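Aminotransferase (Neisseria meningitidis Z2491, PDB 3JTX) is a pyridoxal-phosphate-bound aminotransferase of class I and II, expected to move amino groups between amino acids and keto acids. Local coordinates at residues A[327-338]-A[368-378]; A[340-351]-A[387-395]. All coordinates share one frame; numbering follows the deposited sequence.

In the fold
Interactions 1 and 2 are two layers of one part of the fold. Strand 328-332 runs on into helix 338-349, and strand 372-376 into helix 381-394. The strands pair in interaction 1 and the helices that follow them pack in interaction 2. The centres of the two contacts lie about 13 Å apart. Phe341 joins them: its CD1 is 3.8 Å from Val333 CG1, its CZ 4.0 Å from Leu331 CD2. Lys245 carries the pyridoxal phosphate. Interaction 1 also reaches a pocket. Beyond the two segments, Arg374 forms a salt bridge with a bound MES, probably from the crystallisation liquor. In related aminotransferases an arginine of this strand binds the substrate carboxylate, and Arg374 probably does the same.

Interaction 1: A[327-338]-A[368-378]; sequences FYIWLKVPDGDD and PGEGYVRIALV
Strands 328-332 and 372-376 form an antiparallel pair in the small three-stranded sheet, part of what is in this fold type the C-terminal small domain. Leu377 N donates to Phe327 O at one end, and Val333 N to Gly371 O at the other. Ile329 pairs with Ile375 and Leu331 with Val373, each through two bonds.

On the sheet face that carries Tyr328, Trp330 and Arg374, the five-membered indole ring and the Tyr372 ring make an offset stack. The planes are only 6° apart and the centroids 4.2 Å. Tyr372 CB sits over the six-membered ring of Trp330, 3.5 Å from its centroid, in a CH-pi contact. Trp330 CG lies anti to the backbone N (chi1 -174°), which lays the indole across Tyr372. A water bridges Trp330 NE1 and Pro368 O at the indole edge.

Farther along this face, Arg374 CD lies 3.4 Å from Tyr328 CD1. The arginine chain bends at chi3, and Tyr328 CE1 comes over one face of the guanidinium, with the two planes 17° apart. NH1 and NH2 of Arg374 are held by Asn179 and the carbonyl of His36, which fixes the rotation of the guanidinium; NH2 also meets the MES. A separate bond to Tyr210 OH holds Tyr328 OH.

Beyond the strands, Gly371 N donates an almost straight bond of 2.8 Å to Asp338 OD1, from above the carboxylate plane. Arg357 makes a salt bridge with the same oxygen. On the sheet face of Ile329, Leu331, Val373 and Ile375, Leu331 CD2 meets Ile375 CD1 at 3.9 Å. Helix 294-314 packs on Ile329, and helix 338-349 on Val373. Strand 354-355 lines the far side of strand 372-376.

Interaction 2: A[340-351]-A[387-395]; sequences AFARNLWQKAAI and AAEDIVSLY
Helix segments 340-349 and 387-394 cross at 111°, with their axes 10.8 Å apart at closest approach. The nearest backbone pair is Leu345 and Ile391, with CA atoms 6.9 Å apart. After the first helix Ala350 takes positive phi, and Ile351 leads off into a short strand.

The apolar centre is Leu345. Its CD1 touches Ile391 CG1 at 3.6 Å, and its CD2 reaches Leu394 CD1 at the same distance. Ile351 CD1 fits against Ile391 CG1, the CB of Asp390 and the carbonyl of Ala387. Lys348 lays its CB against Leu394 CD2.

Tyr395, at the C-terminal end of segment 387-395, reaches across to helix 340-349. Phe341 CE1 lies over one face of its ring, 3.4 Å from Tyr395 CZ. The two rings are inclined at 34°. Phe341 CG is anti to the backbone N (chi1 -162°), which swings the ring out from the helix to Tyr395 and brings CZ to Ile391 CG2. Leu345 CD2 meets the edge of the tyrosine ring.

Asn344 ND2 donates to Tyr395 OH at 3.1 Å, with the hydroxyl near the amide plane and the amide nearly upright to the ring. The second N-H of ND2 goes to a water that also bonds to Leu394 O. Lys348 NZ donates to Asn344 OD1 at 2.7 Å, in the carbonyl plane on a lone pair.

Both ends of the Asn344 amide are thus held, so its flip is settled. The lysine charge probably polarises the amide and strengthens its N-H donors. Apolar contacts close the crossing, and this short polar chain helps to hold the tyrosine hydroxyl in place.

Interaction 1: A[327-338]-A[368-378]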
loop_
_atom_site.group_PDB
_atom_site.type_symbol
_atom_site.label_atom_id
_atom_site.label_comp_id
_atom_site.label_asym_id
_atom_site.label_seq_id
_atom_site.Cartn_x
_atom_site.Cartn_y
_atom_site.Cartn_z
ATOM N N PHE A 327 -14.074 -2.734 -21.784
ATOM C CA PHE A 327 -14.369 -4.086 -22.261
ATOM C C PHE A 327 -15.695 -4.655 -21.749
ATOM O O PHE A 327 -15.915 -5.876 -21.798
ATOM C CB PHE A 327 -13.169 -5.059 -22.060
ATOM C CG PHE A 327 -12.621 -5.162 -20.649
ATOM C CD1 PHE A 327 -13.421 -5.528 -19.573
ATOM C CD2 PHE A 327 -11.255 -4.984 -20.420
ATOM C CE1 PHE A 327 -12.882 -5.678 -18.303
ATOM C CE2 PHE A 327 -10.715 -5.118 -19.150
ATOM C CZ PHE A 327 -11.530 -5.471 -18.089
ATOM N N TYR A 328 -16.604 -3.782 -21.321
ATOM C CA TYR A 328 -17.928 -4.209 -20.857
ATOM C C TYR A 328 -19.014 -3.923 -21.871
ATOM O O TYR A 328 -18.945 -2.922 -22.607
ATOM C CB TYR A 328 -18.299 -3.510 -19.548
ATOM C CG TYR A 328 -17.306 -3.766 -18.462
ATOM C CD1 TYR A 328 -17.191 -5.032 -17.873
ATOM C CD2 TYR A 328 -16.475 -2.756 -18.020
ATOM C CE1 TYR A 328 -16.259 -5.267 -16.859
ATOM C CE2 TYR A 328 -15.541 -2.979 -17.014
ATOM C CZ TYR A 328 -15.438 -4.221 -16.432
ATOM O OH TYR A 328 -14.471 -4.418 -15.454
ATOM N N ILE A 329 -19.994 -4.824 -21.923
ATOM C CA ILE A 329 -21.282 -4.556 -22.530
ATOM C C ILE A 329 -22.285 -4.472 -21.353
ATOM O O ILE A 329 -22.406 -5.408 -20.558
ATOM C CB ILE A 329 -21.709 -5.668 -23.491
ATOM C CG1 ILE A 329 -20.729 -5.773 -24.673
ATOM C CG2 ILE A 329 -23.110 -5.409 -24.011
ATOM C CD1 ILE A 329 -21.077 -6.887 -25.641
ATOM N N TRP A 330 -22.963 -3.334 -21.236
ATOM C CA TRP A 330 -24.006 -3.122 -20.224
ATOM C C TRP A 330 -25.323 -3.437 -20.920
ATOM O O TRP A 330 -25.960 -2.563 -21.519
ATOM C CB TRP A 330 -23.889 -1.671 -19.719
ATOM C CG TRP A 330 -24.752 -1.179 -18.571
ATOM C CD1 TRP A 330 -25.511 -0.020 -18.566
ATOM C CD2 TRP A 330 -24.864 -1.726 -17.254
ATOM N NE1 TRP A 330 -26.095 0.159 -17.343
ATOM C CE2 TRP A 330 -25.729 -0.878 -16.521
ATOM C CE3 TRP A 330 -24.334 -2.860 -16.624
ATOM C CZ2 TRP A 330 -26.085 -1.136 -15.190
ATOM C CZ3 TRP A 330 -24.701 -3.126 -15.299
ATOM C CH2 TRP A 330 -25.546 -2.259 -14.593
ATOM N N LEU A 331 -25.725 -4.701 -20.852
ATOM C CA LEU A 331 -26.808 -5.213 -21.673
ATOM C C LEU A 331 -28.187 -5.012 -21.032
ATOM O O LEU A 331 -28.462 -5.505 -19.930
ATOM C CB LEU A 331 -26.577 -6.699 -21.973
ATOM C CG LEU A 331 -27.604 -7.324 -22.925
ATOM C CD1 LEU A 331 -27.449 -6.725 -24.335
ATOM C CD2 LEU A 331 -27.493 -8.850 -22.963
ATOM N N LYS A 332 -29.053 -4.291 -21.738
ATOM C CA LYS A 332 -30.433 -4.099 -21.310
ATOM C C LYS A 332 -31.201 -5.415 -21.434
ATOM O O LYS A 332 -31.275 -6.006 -22.513
ATOM C CB LYS A 332 -31.105 -2.994 -22.143
ATOM C CG LYS A 332 -32.496 -2.572 -21.641
ATOM C CD LYS A 332 -33.110 -1.470 -22.536
ATOM C CE LYS A 332 -34.638 -1.432 -22.442
ATOM N NZ LYS A 332 -35.254 -0.341 -23.279
ATOM N N VAL A 333 -31.758 -5.861 -20.308
ATOM C CA VAL A 333 -32.527 -7.084 -20.227
ATOM C C VAL A 333 -33.963 -6.807 -20.710
ATOM O O VAL A 333 -34.657 -5.964 -20.130
ATOM C CB VAL A 333 -32.561 -7.614 -18.773
ATOM C CG1 VAL A 333 -33.496 -8.829 -18.654
ATOM C CG2 VAL A 333 -31.130 -7.941 -18.310
ATOM N N PRO A 334 -34.412 -7.519 -21.755
ATOM C CA PRO A 334 -35.737 -7.273 -22.342
ATOM C C PRO A 334 -36.903 -7.130 -21.344
ATOM O O PRO A 334 -37.647 -6.145 -21.426
ATOM C CB PRO A 334 -35.924 -8.464 -23.268
ATOM C CG PRO A 334 -34.518 -8.753 -23.753
ATOM C CD PRO A 334 -33.641 -8.497 -22.551
ATOM N N ASP A 335 -37.052 -8.063 -20.404
ATOM C CA ASP A 335 -38.171 -7.994 -19.449
ATOM C C ASP A 335 -37.829 -7.285 -18.147
ATOM O O ASP A 335 -38.642 -7.265 -17.230
ATOM C CB ASP A 335 -38.784 -9.383 -19.189
ATOM C CG ASP A 335 -37.908 -10.302 -18.315
ATOM O OD1 ASP A 335 -36.877 -9.887 -17.729
ATOM O OD2 ASP A 335 -38.289 -11.479 -18.206
ATOM N N GLY A 336 -36.631 -6.703 -18.072
ATOM C CA GLY A 336 -36.210 -5.938 -16.904
ATOM C C GLY A 336 -35.670 -6.732 -15.718
ATOM O O GLY A 336 -35.204 -6.130 -14.758
ATOM N N ASP A 337 -35.730 -8.066 -15.763
ATOM C CA ASP A 337 -35.345 -8.888 -14.617
ATOM C C ASP A 337 -33.926 -9.445 -14.817
ATOM O O ASP A 337 -33.738 -10.535 -15.357
ATOM C CB ASP A 337 -36.364 -10.005 -14.381
ATOM C CG ASP A 337 -36.146 -10.742 -13.071
ATOM O OD1 ASP A 337 -35.065 -10.607 -12.457
ATOM O OD2 ASP A 337 -37.059 -11.473 -12.656
ATOM N N ASP A 338 -32.940 -8.686 -14.362
ATOM C CA ASP A 338 -31.541 -9.046 -14.537
ATOM C C ASP A 338 -31.130 -10.274 -13.712
ATOM O O ASP A 338 -30.220 -11.010 -14.108
ATOM C CB ASP A 338 -30.621 -7.853 -14.252
ATOM C CG ASP A 338 -30.927 -7.171 -12.929
ATOM O OD1 ASP A 338 -32.039 -6.591 -12.799
ATOM O OD2 ASP A 338 -30.073 -7.231 -12.010
ATOM N N PRO A 368 -30.419 1.961 -10.325
ATOM C CA PRO A 368 -30.106 2.131 -11.739
ATOM C C PRO A 368 -29.271 0.973 -12.341
ATOM O O PRO A 368 -28.906 1.036 -13.515
ATOM C CB PRO A 368 -29.322 3.445 -11.757
ATOM C CG PRO A 368 -28.620 3.458 -10.446
ATOM C CD PRO A 368 -29.574 2.826 -9.477
ATOM N N GLY A 369 -28.947 -0.034 -11.523
ATOM C CA GLY A 369 -28.404 -1.301 -11.998
ATOM C C GLY A 369 -29.460 -2.313 -12.412
ATOM O O GLY A 369 -29.200 -3.185 -13.235
ATOM N N GLU A 370 -30.666 -2.199 -11.865
ATOM C CA GLU A 370 -31.736 -3.143 -12.206
ATOM C C GLU A 370 -32.078 -3.062 -13.685
ATOM O O GLU A 370 -32.113 -1.975 -14.265
ATOM C CB GLU A 370 -33.004 -2.859 -11.418
ATOM C CG GLU A 370 -32.986 -3.332 -9.994
ATOM C CD GLU A 370 -34.341 -3.162 -9.300
ATOM O OE1 GLU A 370 -35.342 -2.890 -9.995
ATOM O OE2 GLU A 370 -34.386 -3.302 -8.058
ATOM N N GLY A 371 -32.324 -4.217 -14.300
ATOM C CA GLY A 371 -32.711 -4.250 -15.708
ATOM C C GLY A 371 -31.547 -4.335 -16.676
ATOM O O GLY A 371 -31.757 -4.316 -17.892
ATOM N N TYR A 372 -30.328 -4.445 -16.140
ATOM C CA TYR A 372 -29.100 -4.591 -16.926
ATOM C C TYR A 372 -28.257 -5.708 -16.366
ATOM O O TYR A 372 -28.343 -5.988 -15.186
ATOM C CB TYR A 372 -28.266 -3.307 -16.860
ATOM C CG TYR A 372 -28.890 -2.176 -17.625
ATOM C CD1 TYR A 372 -28.586 -1.969 -18.966
ATOM C CD2 TYR A 372 -29.801 -1.323 -17.017
ATOM C CE1 TYR A 372 -29.177 -0.939 -19.685
ATOM C CE2 TYR A 372 -30.395 -0.276 -17.733
ATOM C CZ TYR A 372 -30.083 -0.102 -19.065
ATOM O OH TYR A 372 -30.674 0.921 -19.783
ATOM N N VAL A 373 -27.452 -6.343 -17.224
ATOM C CA VAL A 373 -26.373 -7.209 -16.774
ATOM C C VAL A 373 -25.058 -6.704 -17.340
ATOM O O VAL A 373 -24.997 -6.214 -18.479
ATOM C CB VAL A 373 -26.588 -8.710 -17.161
ATOM C CG1 VAL A 373 -27.806 -9.272 -16.467
ATOM C CG2 VAL A 373 -26.687 -8.914 -18.710
ATOM N N ARG A 374 -24.004 -6.795 -16.539
ATOM C CA ARG A 374 -22.677 -6.516 -17.035
ATOM C C ARG A 374 -22.058 -7.786 -17.637
ATOM O O ARG A 374 -22.013 -8.834 -17.003
ATOM C CB ARG A 374 -21.771 -5.938 -15.943
ATOM C CG ARG A 374 -20.513 -5.320 -16.508
ATOM C CD ARG A 374 -19.538 -4.973 -15.448
ATOM N NE ARG A 374 -19.000 -6.129 -14.763
ATOM C CZ ARG A 374 -18.196 -6.064 -13.703
ATOM N NH1 ARG A 374 -17.821 -4.890 -13.215
ATOM N NH2 ARG A 374 -17.739 -7.173 -13.139
ATOM N N ILE A 375 -21.591 -7.667 -18.879
ATOM C CA ILE A 375 -20.853 -8.721 -19.576
ATOM C C ILE A 375 -19.461 -8.181 -19.888
ATOM O O ILE A 375 -19.343 -7.106 -20.481
ATOM C CB ILE A 375 -21.560 -9.082 -20.921
ATOM C CG1 ILE A 375 -22.947 -9.655 -20.666
ATOM C CG2 ILE A 375 -20.761 -10.072 -21.720
ATOM C CD1 ILE A 375 -23.871 -9.674 -21.919
ATOM N N ALA A 376 -18.420 -8.898 -19.462
ATOM C CA ALA A 376 -17.028 -8.539 -19.740
ATOM C C ALA A 376 -16.515 -9.409 -20.874
ATOM O O ALA A 376 -16.615 -10.626 -20.794
ATOM C CB ALA A 376 -16.149 -8.734 -18.472
ATOM N N LEU A 377 -15.970 -8.794 -21.920
ATOM C CA LEU A 377 -15.401 -9.530 -23.047
ATOM C C LEU A 377 -13.893 -9.738 -22.845
ATOM O O LEU A 377 -13.059 -9.234 -23.609
ATOM C CB LEU A 377 -15.697 -8.803 -24.366
ATOM C CG LEU A 377 -17.188 -8.639 -24.743
ATOM C CD1 LEU A 377 -17.337 -8.079 -26.159
ATOM C CD2 LEU A 377 -17.981 -9.931 -24.600
ATOM N N VAL A 378 -13.553 -10.513 -21.822
ATOM C CA VAL A 378 -12.151 -10.768 -21.466
ATOM C C VAL A 378 -11.644 -12.140 -21.922
ATOM O O VAL A 378 -10.453 -12.301 -22.178
ATOM C CB VAL A 378 -11.903 -10.553 -19.950
ATOM C CG1 VAL A 378 -12.129 -9.069 -19.597
ATOM C CG2 VAL A 378 -12.786 -11.443 -19.091
HETATM O O HOH W 1 -27.674 2.383 -15.614
HETATM O O HOH W 2 -34.068 -3.252 -18.452
#

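Interaction 2: A[340-351]-A[387-395]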
loop_
_atom_site.group_PDB
_atom_site.type_symbol
_atom_site.label_atom_id
_atom_site.label_comp_id
_atom_site.label_asym_id
_atom_site.label_seq_id
_atom_site.Cartn_x
_atom_site.Cartn_y
_atom_site.Cartn_z
ATOM N N ALA A 340 -33.222 -12.923 -13.037
ATOM C CA ALA A 340 -33.770 -14.061 -13.774
ATOM C C ALA A 340 -32.958 -14.314 -15.051
ATOM O O ALA A 340 -32.771 -15.459 -15.429
ATOM C CB ALA A 340 -35.247 -13.847 -14.102
ATOM N N PHE A 341 -32.459 -13.243 -15.676
ATOM C CA PHE A 341 -31.579 -13.344 -16.855
ATOM C C PHE A 341 -30.280 -14.117 -16.543
ATOM O O PHE A 341 -29.932 -15.078 -17.224
ATOM C CB PHE A 341 -31.255 -11.938 -17.363
ATOM C CG PHE A 341 -30.731 -11.896 -18.766
ATOM C CD1 PHE A 341 -31.606 -11.930 -19.844
ATOM C CD2 PHE A 341 -29.377 -11.773 -19.011
ATOM C CE1 PHE A 341 -31.120 -11.890 -21.156
ATOM C CE2 PHE A 341 -28.883 -11.715 -20.312
ATOM C CZ PHE A 341 -29.755 -11.776 -21.384
ATOM N N ALA A 342 -29.580 -13.699 -15.496
ATOM C CA ALA A 342 -28.346 -14.357 -15.099
ATOM C C ALA A 342 -28.605 -15.816 -14.695
ATOM O O ALA A 342 -27.817 -16.708 -15.026
ATOM C CB ALA A 342 -27.661 -13.588 -13.966
ATOM N N ARG A 343 -29.704 -16.053 -13.984
ATOM C CA ARG A 343 -30.070 -17.405 -13.567
ATOM C C ARG A 343 -30.339 -18.309 -14.770
ATOM O O ARG A 343 -29.912 -19.461 -14.782
ATOM C CB ARG A 343 -31.276 -17.379 -12.633
ATOM C CG ARG A 343 -30.889 -16.968 -11.226
ATOM C CD ARG A 343 -32.091 -16.813 -10.325
ATOM N NE ARG A 343 -31.657 -16.578 -8.954
ATOM C CZ ARG A 343 -32.417 -16.089 -7.979
ATOM N NH1 ARG A 343 -33.678 -15.733 -8.190
ATOM N NH2 ARG A 343 -31.884 -15.930 -6.784
ATOM N N ASN A 344 -31.019 -17.787 -15.778
ATOM C CA ASN A 344 -31.326 -18.580 -16.989
ATOM C C ASN A 344 -30.067 -18.907 -17.811
ATOM O O ASN A 344 -29.886 -20.045 -18.282
ATOM C CB ASN A 344 -32.374 -17.849 -17.832
ATOM C CG ASN A 344 -32.938 -18.700 -18.956
ATOM O OD1 ASN A 344 -33.195 -19.890 -18.783
ATOM N ND2 ASN A 344 -33.142 -18.087 -20.119
ATOM N N LEU A 345 -29.177 -17.935 -17.956
ATOM C CA LEU A 345 -27.935 -18.154 -18.702
ATOM C C LEU A 345 -27.052 -19.194 -18.030
ATOM O O LEU A 345 -26.374 -19.969 -18.712
ATOM C CB LEU A 345 -27.146 -16.849 -18.875
ATOM C CG LEU A 345 -27.758 -15.773 -19.787
ATOM C CD1 LEU A 345 -26.675 -14.762 -20.182
ATOM C CD2 LEU A 345 -28.432 -16.343 -20.987
ATOM N N TRP A 346 -27.052 -19.191 -16.693
ATOM C CA TRP A 346 -26.268 -20.156 -15.921
ATOM C C TRP A 346 -26.856 -21.553 -16.023
ATOM O O TRP A 346 -26.131 -22.511 -16.326
ATOM C CB TRP A 346 -26.159 -19.719 -14.456
ATOM C CG TRP A 346 -25.499 -20.727 -13.594
ATOM C CD1 TRP A 346 -26.086 -21.469 -12.599
ATOM C CD2 TRP A 346 -24.130 -21.122 -13.633
ATOM N NE1 TRP A 346 -25.156 -22.288 -12.015
ATOM C CE2 TRP A 346 -23.946 -22.091 -12.620
ATOM C CE3 TRP A 346 -23.036 -20.750 -14.422
ATOM C CZ2 TRP A 346 -22.719 -22.711 -12.391
ATOM C CZ3 TRP A 346 -21.810 -21.352 -14.184
ATOM C CH2 TRP A 346 -21.662 -22.332 -13.178
ATOM N N GLN A 347 -28.163 -21.666 -15.785
ATOM C CA GLN A 347 -28.829 -22.963 -15.790
ATOM C C GLN A 347 -28.831 -23.599 -17.175
ATOM O O GLN A 347 -28.723 -24.817 -17.286
ATOM C CB GLN A 347 -30.278 -22.845 -15.290
ATOM C CG GLN A 347 -31.011 -24.207 -15.183
ATOM C CD GLN A 347 -32.488 -24.066 -14.834
ATOM O OE1 GLN A 347 -32.988 -22.960 -14.636
ATOM N NE2 GLN A 347 -33.186 -25.185 -14.754
ATOM N N LYS A 348 -28.980 -22.789 -18.224
ATOM C CA LYS A 348 -29.110 -23.333 -19.585
ATOM C C LYS A 348 -27.783 -23.451 -20.340
ATOM O O LYS A 348 -27.673 -24.285 -21.224
ATOM C CB LYS A 348 -30.052 -22.484 -20.434
ATOM C CG LYS A 348 -31.460 -22.333 -19.898
ATOM C CD LYS A 348 -32.294 -23.569 -20.100
ATOM C CE LYS A 348 -33.714 -23.386 -19.553
ATOM N NZ LYS A 348 -34.341 -22.047 -19.856
ATOM N N ALA A 349 -26.800 -22.607 -20.025
ATOM C CA ALA A 349 -25.575 -22.509 -20.854
ATOM C C ALA A 349 -24.268 -22.401 -20.079
ATOM O O ALA A 349 -23.196 -22.265 -20.679
ATOM C CB ALA A 349 -25.704 -21.336 -21.814
ATOM N N ALA A 350 -24.345 -22.468 -18.750
ATOM C CA ALA A 350 -23.191 -22.265 -17.887
ATOM C C ALA A 350 -22.559 -20.899 -18.089
ATOM O O ALA A 350 -21.378 -20.727 -17.812
ATOM C CB ALA A 350 -22.128 -23.400 -18.089
ATOM N N ILE A 351 -23.321 -19.924 -18.588
ATOM C CA ILE A 351 -22.753 -18.595 -18.842
ATOM C C ILE A 351 -22.960 -17.719 -17.612
ATOM O O ILE A 351 -24.079 -17.591 -17.117
ATOM C CB ILE A 351 -23.368 -17.908 -20.091
ATOM C CG1 ILE A 351 -23.053 -18.692 -21.385
ATOM C CG2 ILE A 351 -22.846 -16.451 -20.200
ATOM C CD1 ILE A 351 -23.917 -18.262 -22.609
ATOM N N ALA A 387 -20.644 -17.514 -26.780
ATOM C CA ALA A 387 -21.504 -17.035 -25.693
ATOM C C ALA A 387 -22.626 -16.138 -26.240
ATOM O O ALA A 387 -23.794 -16.304 -25.875
ATOM C CB ALA A 387 -20.674 -16.296 -24.633
ATOM N N ALA A 388 -22.280 -15.217 -27.143
ATOM C CA ALA A 388 -23.263 -14.285 -27.699
ATOM C C ALA A 388 -24.349 -15.047 -28.463
ATOM O O ALA A 388 -25.540 -14.780 -28.313
ATOM C CB ALA A 388 -22.582 -13.250 -28.604
ATOM N N GLU A 389 -23.920 -16.006 -29.273
ATOM C CA GLU A 389 -24.840 -16.868 -30.016
ATOM C C GLU A 389 -25.765 -17.658 -29.094
ATOM O O GLU A 389 -26.960 -17.742 -29.335
ATOM C CB GLU A 389 -24.050 -17.823 -30.911
ATOM C CG GLU A 389 -23.405 -17.128 -32.102
ATOM C CD GLU A 389 -22.412 -18.007 -32.843
ATOM O OE1 GLU A 389 -22.072 -19.107 -32.339
ATOM O OE2 GLU A 389 -21.963 -17.597 -33.936
ATOM N N ASP A 390 -25.207 -18.220 -28.030
ATOM C CA ASP A 390 -25.991 -18.996 -27.077
ATOM C C ASP A 390 -26.986 -18.112 -26.327
ATOM O O ASP A 390 -28.127 -18.519 -26.116
ATOM C CB ASP A 390 -25.072 -19.755 -26.105
ATOM C CG ASP A 390 -24.262 -20.871 -26.802
ATOM O OD1 ASP A 390 -24.625 -21.268 -27.927
ATOM O OD2 ASP A 390 -23.262 -21.339 -26.235
ATOM N N ILE A 391 -26.570 -16.903 -25.937
ATOM C CA ILE A 391 -27.481 -15.979 -25.258
ATOM C C ILE A 391 -28.675 -15.635 -26.182
ATOM O O ILE A 391 -29.834 -15.698 -25.767
ATOM C CB ILE A 391 -26.757 -14.691 -24.774
ATOM C CG1 ILE A 391 -25.755 -15.024 -23.662
ATOM C CG2 ILE A 391 -27.760 -13.646 -24.257
ATOM C CD1 ILE A 391 -24.707 -13.936 -23.376
ATOM N N VAL A 392 -28.379 -15.290 -27.435
ATOM C CA VAL A 392 -29.411 -14.921 -28.407
ATOM C C VAL A 392 -30.437 -16.036 -28.611
ATOM O O VAL A 392 -31.649 -15.768 -28.638
ATOM C CB VAL A 392 -28.792 -14.480 -29.770
ATOM C CG1 VAL A 392 -29.838 -14.510 -30.898
ATOM C CG2 VAL A 392 -28.155 -13.096 -29.646
ATOM N N SER A 393 -29.985 -17.282 -28.730
ATOM C CA SER A 393 -30.940 -18.369 -28.986
ATOM C C SER A 393 -31.867 -18.618 -27.792
ATOM O O SER A 393 -32.982 -19.084 -27.981
ATOM C CB SER A 393 -30.249 -19.664 -29.427
ATOM O OG SER A 393 -29.339 -20.107 -28.449
ATOM N N LEU A 394 -31.426 -18.295 -26.579
ATOM C CA LEU A 394 -32.291 -18.398 -25.395
ATOM C C LEU A 394 -33.330 -17.272 -25.310
ATOM O O LEU A 394 -34.338 -17.412 -24.599
ATOM C CB LEU A 394 -31.465 -18.398 -24.110
ATOM C CG LEU A 394 -30.537 -19.586 -23.873
ATOM C CD1 LEU A 394 -29.552 -19.256 -22.732
ATOM C CD2 LEU A 394 -31.340 -20.859 -23.584
ATOM N N TYR A 395 -33.090 -16.171 -26.021
ATOM C CA TYR A 395 -33.989 -15.003 -25.987
ATOM C C TYR A 395 -34.636 -14.696 -27.344
ATOM O O TYR A 395 -35.181 -13.625 -27.537
ATOM C CB TYR A 395 -33.261 -13.794 -25.345
ATOM C CG TYR A 395 -33.122 -14.057 -23.872
ATOM C CD1 TYR A 395 -32.036 -14.777 -23.370
ATOM C CD2 TYR A 395 -34.146 -13.713 -22.995
ATOM C CE1 TYR A 395 -31.947 -15.086 -22.013
ATOM C CE2 TYR A 395 -34.067 -14.015 -21.644
ATOM C CZ TYR A 395 -32.983 -14.719 -21.164
ATOM O OH TYR A 395 -32.930 -15.030 -19.830
HETATM O O HOH W 3 -34.610 -19.135 -22.464
#